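Local coordinates for protein 3-dehydroquinate dehydratase (Enterococcus faecalis, PDB 4PH6) that catalyses the cis-dehydration of 3-dehydroquinate to 3-dehydroshikimate through an imine intermediate, the third step of the chorismate pathway, at residues T191-M194 and Y195-A199; P152-E155 and E156-R160. All coordinates share one frame; numbering follows the deposited sequence.

Interaction 1 of 2, residues T191-M194 and Y195-A199; sequences TNEM and YTHYA
The Tyr198 ring meets Glu193 at its edge and His197 on one face. Glu193 OE2 lies in the ring plane, 3.8 Å from Tyr198 CE1, with the carboxylate turned 39° against the ring; His197 CB rests over the face, offset toward the rim. The extended Glu193 chain carries its carboxylate out to this edge, while its other oxygen, OE1, is hydrogen-bonded to Gln154 NE2. Thr196 CB lies over one face of the His197 imidazole, toward its rim, and Glu193 O lies near the ring plane at the edge.

Met194 runs alongside the last turn of the helix. Its chain bends at chi2 (67°), which brings SD to 3.8 Å from Tyr198 CB and obliquely beside the Tyr198 ring, a Met-aromatic contact; CE goes on to Ala199 CB at 4.1 Å. A long, flexible, apolar side chain suits this place, for it also packs on Leu161 and Ile203.

Thr196 folds its hydroxyl back onto the helix. With chi1 at 60°, OG1 donates to Asn192 O at 3.0 Å, so this carbonyl accepts both the hydroxyl and the Thr196 N-H. Asn192 ND2 is hydrogen-bonded to Thr182 OG1 of the second subunit, so this residue brings the turn to the dimer interface.

The closing turn is held by Met194 O, which takes Tyr198 N and Ala199 N, each at 3.0 Å, from opposite faces of its plane. This carbonyl accepts both an i+4 and an i+5 amide as the chain leaves helix 181-197 for strand 203-207 of the (beta/alpha)8 barrel.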
loop_
_atom_site.group_PDB
_atom_site.type_symbol
_atom_site.label_atom_id
_atom_site.label_comp_id
_atom_site.label_asym_id
_atom_site.label_seq_id
_atom_site.Cartn_x
_atom_site.Cartn_y
_atom_site.Cartn_z
ATOM N N THR A 191 5.418 12.604 -0.004
ATOM C CA THR A 191 4.041 12.891 0.396
ATOM C C THR A 191 3.941 13.050 1.915
ATOM O O THR A 191 3.350 14.016 2.394
ATOM C CB THR A 191 3.060 11.776 -0.062
ATOM O OG1 THR A 191 3.111 11.640 -1.486
ATOM C CG2 THR A 191 1.615 12.091 0.376
ATOM N N ASN A 192 4.516 12.109 2.664
ATOM C CA ASN A 192 4.445 12.162 4.129
ATOM C C ASN A 192 5.166 13.388 4.718
ATOM O O ASN A 192 4.601 14.093 5.540
ATOM C CB ASN A 192 5.015 10.879 4.759
ATOM C CG ASN A 192 4.818 10.839 6.282
ATOM O OD1 ASN A 192 3.684 10.806 6.777
ATOM N ND2 ASN A 192 5.920 10.834 7.025
ATOM N N GLU A 193 6.403 13.634 4.290
ATOM C CA GLU A 193 7.155 14.810 4.736
ATOM C C GLU A 193 6.427 16.130 4.442
ATOM O O GLU A 193 6.270 16.967 5.330
ATOM C CB GLU A 193 8.536 14.839 4.088
ATOM C CG GLU A 193 9.316 16.132 4.359
ATOM C CD GLU A 193 10.674 16.139 3.689
ATOM O OE1 GLU A 193 11.043 15.116 3.075
ATOM O OE2 GLU A 193 11.385 17.166 3.785
ATOM N N MET A 194 5.986 16.314 3.198
ATOM C CA MET A 194 5.240 17.521 2.824
ATOM C C MET A 194 4.035 17.735 3.728
ATOM O O MET A 194 3.832 18.824 4.281
ATOM C CB MET A 194 4.770 17.453 1.363
ATOM C CG MET A 194 3.941 18.662 0.921
ATOM S SD MET A 194 4.921 20.186 0.861
ATOM C CE MET A 194 3.637 21.427 0.747
ATOM N N TYR A 195 3.238 16.690 3.878
ATOM C CA TYR A 195 2.000 16.758 4.638
ATOM C C TYR A 195 2.239 17.055 6.111
ATOM O O TYR A 195 1.505 17.828 6.722
ATOM C CB TYR A 195 1.230 15.444 4.494
ATOM C CG TYR A 195 -0.046 15.375 5.298
ATOM C CD1 TYR A 195 -1.246 15.871 4.793
ATOM C CD2 TYR A 195 -0.054 14.809 6.564
ATOM C CE1 TYR A 195 -2.409 15.797 5.524
ATOM C CE2 TYR A 195 -1.217 14.740 7.309
ATOM C CZ TYR A 195 -2.388 15.230 6.785
ATOM O OH TYR A 195 -3.538 15.146 7.534
ATOM N N THR A 196 3.263 16.441 6.696
ATOM C CA THR A 196 3.450 16.599 8.128
ATOM C C THR A 196 4.124 17.943 8.458
ATOM O O THR A 196 3.839 18.544 9.489
ATOM C CB THR A 196 4.274 15.425 8.733
ATOM O OG1 THR A 196 5.567 15.363 8.126
ATOM C CG2 THR A 196 3.565 14.098 8.500
ATOM N N HIS A 197 4.977 18.434 7.564
ATOM C CA HIS A 197 5.861 19.536 7.916
ATOM C C HIS A 197 5.627 20.890 7.218
ATOM O O HIS A 197 5.995 21.922 7.768
ATOM C CB HIS A 197 7.307 19.088 7.684
ATOM C CG HIS A 197 7.793 18.105 8.698
ATOM N ND1 HIS A 197 8.138 16.805 8.376
ATOM C CD2 HIS A 197 7.974 18.215 10.038
ATOM C CE1 HIS A 197 8.518 16.168 9.466
ATOM N NE2 HIS A 197 8.423 17.001 10.492
ATOM N N TYR A 198 5.025 20.909 6.030
ATOM C CA TYR A 198 4.954 22.157 5.250
ATOM C C TYR A 198 3.554 22.535 4.750
ATOM O O TYR A 198 3.289 23.688 4.413
ATOM C CB TYR A 198 5.878 22.068 4.031
ATOM C CG TYR A 198 7.333 21.769 4.331
ATOM C CD1 TYR A 198 7.853 20.492 4.150
ATOM C CD2 TYR A 198 8.190 22.767 4.779
ATOM C CE1 TYR A 198 9.186 20.218 4.418
ATOM C CE2 TYR A 198 9.522 22.501 5.047
ATOM C CZ TYR A 198 10.013 21.227 4.864
ATOM O OH TYR A 198 11.335 20.968 5.124
ATOM N N ALA A 199 2.677 21.549 4.660
ATOM C CA ALA A 199 1.377 21.728 4.037
ATOM C C ALA A 199 0.369 22.418 4.961
ATOM O O ALA A 199 0.177 22.009 6.103
ATOM C CB ALA A 199 0.839 20.359 3.584
#

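Interaction 2 of 2, residues P152-E155 and E156-R160; sequences PSQE and EIVAR
Pro152 packs against side chains of the first two turns of the helix. Its CB makes aliphatic contacts, 3.7 Å from Glu156 CG and 4.1 Å from Ile157 CG1, and the proline ring and the isoleucine side chain cross at about a right angle. Its CG sits over one face of the Arg160 guanidinium, 4.0 Å above the plane and offset toward the rim. A proline suits this place on the chain entering the helix, for it sets a rigid hydrocarbon ring against the aliphatic parts of Glu156 and Ile157 and the flat face of Arg160.

The capping bond comes from Ser153 at the N-cap. The N-H of Glu156, in the first turn, makes just a weak bond (121°) to Ser153 O within this stretch and is caught better by Ser153 OG, at 3.2 Å and 151°. A short hydroxyl side chain is well suited to this task. The regular helical bonds then begin: Ile157 N to Ser153 O, Val158 N to Gln154 O and Ala159 N to Glu155 O.

A salt bridge one turn apart supplies the charged part. Arg160 NE donates to Glu156 OE1 at 2.6 Å, and the bond is nearly straight (160°). The oxygen lies at the edge of the guanidinium, close to its plane, and uses its anti lone pair. The bend of Glu156 at chi2 directs the carboxylate to the extended arginine, whose NH1 is bound in turn by Asn145 OD1; together these would fix the rotation of the guanidinium.

In the barrel, helix 154-166 follows strand 140-147 and leads to strand 171-176. Ile157 touches Ile174 of that strand and Ala190 of helix 181-197, Pro152 reaches Val176, and Gln154 and Val158 face helix 181-197.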
loop_
_atom_site.group_PDB
_atom_site.type_symbol
_atom_site.label_atom_id
_atom_site.label_comp_id
_atom_site.label_asym_id
_atom_site.label_seq_id
_atom_site.Cartn_x
_atom_site.Cartn_y
_atom_site.Cartn_z
ATOM N N PRO A 152 11.507 12.238 -9.517
ATOM C CA PRO A 152 12.528 13.154 -8.995
ATOM C C PRO A 152 12.905 12.749 -7.577
ATOM O O PRO A 152 12.231 11.908 -6.978
ATOM C CB PRO A 152 11.833 14.525 -9.002
ATOM C CG PRO A 152 10.594 14.346 -9.835
ATOM C CD PRO A 152 10.208 12.905 -9.699
ATOM N N SER A 153 13.957 13.348 -7.041
ATOM C CA SER A 153 14.347 13.061 -5.674
ATOM C C SER A 153 13.228 13.457 -4.732
ATOM O O SER A 153 12.384 14.298 -5.070
ATOM C CB SER A 153 15.627 13.802 -5.299
ATOM O OG SER A 153 15.344 15.172 -5.087
ATOM N N GLN A 154 13.225 12.854 -3.548
ATOM C CA GLN A 154 12.251 13.199 -2.536
ATOM C C GLN A 154 12.201 14.712 -2.268
ATOM O O GLN A 154 11.118 15.282 -2.142
ATOM C CB GLN A 154 12.548 12.452 -1.241
ATOM C CG GLN A 154 11.770 13.002 -0.060
ATOM C CD GLN A 154 11.822 12.088 1.143
ATOM O OE1 GLN A 154 12.270 10.951 1.039
ATOM N NE2 GLN A 154 11.336 12.568 2.280
ATOM N N GLU A 155 13.372 15.350 -2.191
ATOM C CA GLU A 155 13.453 16.769 -1.896
ATOM C C GLU A 155 12.829 17.598 -3.012
ATOM O O GLU A 155 12.186 18.610 -2.756
ATOM C CB GLU A 155 14.907 17.205 -1.674
ATOM C CG GLU A 155 15.543 16.562 -0.451
ATOM C CD GLU A 155 16.054 15.153 -0.740
ATOM O OE1 GLU A 155 16.719 14.968 -1.780
ATOM O OE2 GLU A 155 15.757 14.220 0.042
ATOM N N GLU A 156 13.019 17.163 -4.248
ATOM C CA GLU A 156 12.511 17.909 -5.389
ATOM C C GLU A 156 10.988 17.810 -5.477
ATOM O O GLU A 156 10.327 18.787 -5.800
ATOM C CB GLU A 156 13.179 17.425 -6.681
ATOM C CG GLU A 156 12.631 18.035 -7.957
ATOM C CD GLU A 156 12.743 19.549 -7.999
ATOM O OE1 GLU A 156 11.929 20.170 -8.718
ATOM O OE2 GLU A 156 13.639 20.111 -7.319
ATOM N N ILE A 157 10.436 16.642 -5.169
ATOM C CA ILE A 157 8.984 16.467 -5.093
ATOM C C ILE A 157 8.408 17.382 -4.009
ATOM O O ILE A 157 7.399 18.064 -4.220
ATOM C CB ILE A 157 8.609 14.996 -4.810
ATOM C CG1 ILE A 157 9.218 14.084 -5.887
ATOM C CG2 ILE A 157 7.080 14.831 -4.744
ATOM C CD1 ILE A 157 9.011 12.590 -5.686
ATOM N N VAL A 158 9.067 17.403 -2.852
ATOM C CA VAL A 158 8.657 18.259 -1.744
ATOM C C VAL A 158 8.785 19.738 -2.128
ATOM O O VAL A 158 7.918 20.546 -1.805
ATOM C CB VAL A 158 9.505 17.970 -0.464
ATOM C CG1 VAL A 158 9.296 19.036 0.592
ATOM C CG2 VAL A 158 9.174 16.582 0.098
ATOM N N ALA A 159 9.867 20.089 -2.816
ATOM C CA ALA A 159 10.090 21.464 -3.211
ATOM C C ALA A 159 9.027 21.903 -4.201
ATOM O O ALA A 159 8.545 23.034 -4.133
ATOM C CB ALA A 159 11.494 21.645 -3.809
ATOM N N ARG A 160 8.655 21.009 -5.115
ATOM C CA ARG A 160 7.635 21.348 -6.095
ATOM C C ARG A 160 6.282 21.520 -5.425
ATOM O O ARG A 160 5.547 22.452 -5.742
ATOM C CB ARG A 160 7.567 20.301 -7.202
ATOM C CG ARG A 160 8.797 20.319 -8.096
ATOM C CD ARG A 160 8.644 19.396 -9.278
ATOM N NE ARG A 160 9.905 19.224 -9.997
ATOM C CZ ARG A 160 10.060 18.442 -11.067
ATOM N NH1 ARG A 160 9.034 17.757 -11.551
ATOM N NH2 ARG A 160 11.250 18.332 -11.637
#

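In the fold
Interactions 1 and 2 lie on successive outer helices of the barrel, 181-197 and 154-166, and each mixes buried with exposed residues. Interaction 2 starts its helix, and polar and charged groups dominate there; interaction 1 ends the next one, where apolar and aromatic packing has the larger share. In interaction 2, Ile157 and Val158 are buried while Ser153 and Glu155 are exposed; in interaction 1, Thr191, Asn192 and Met194 are buried while Tyr195, Thr196 and His197 are exposed. The Gln154-Glu193 pair, 2.7 Å from NE2 to OE1, joins the two helices directly, and Val158 packs against Glu193 and Tyr198 beside it. Only interaction 1 touches the second subunit.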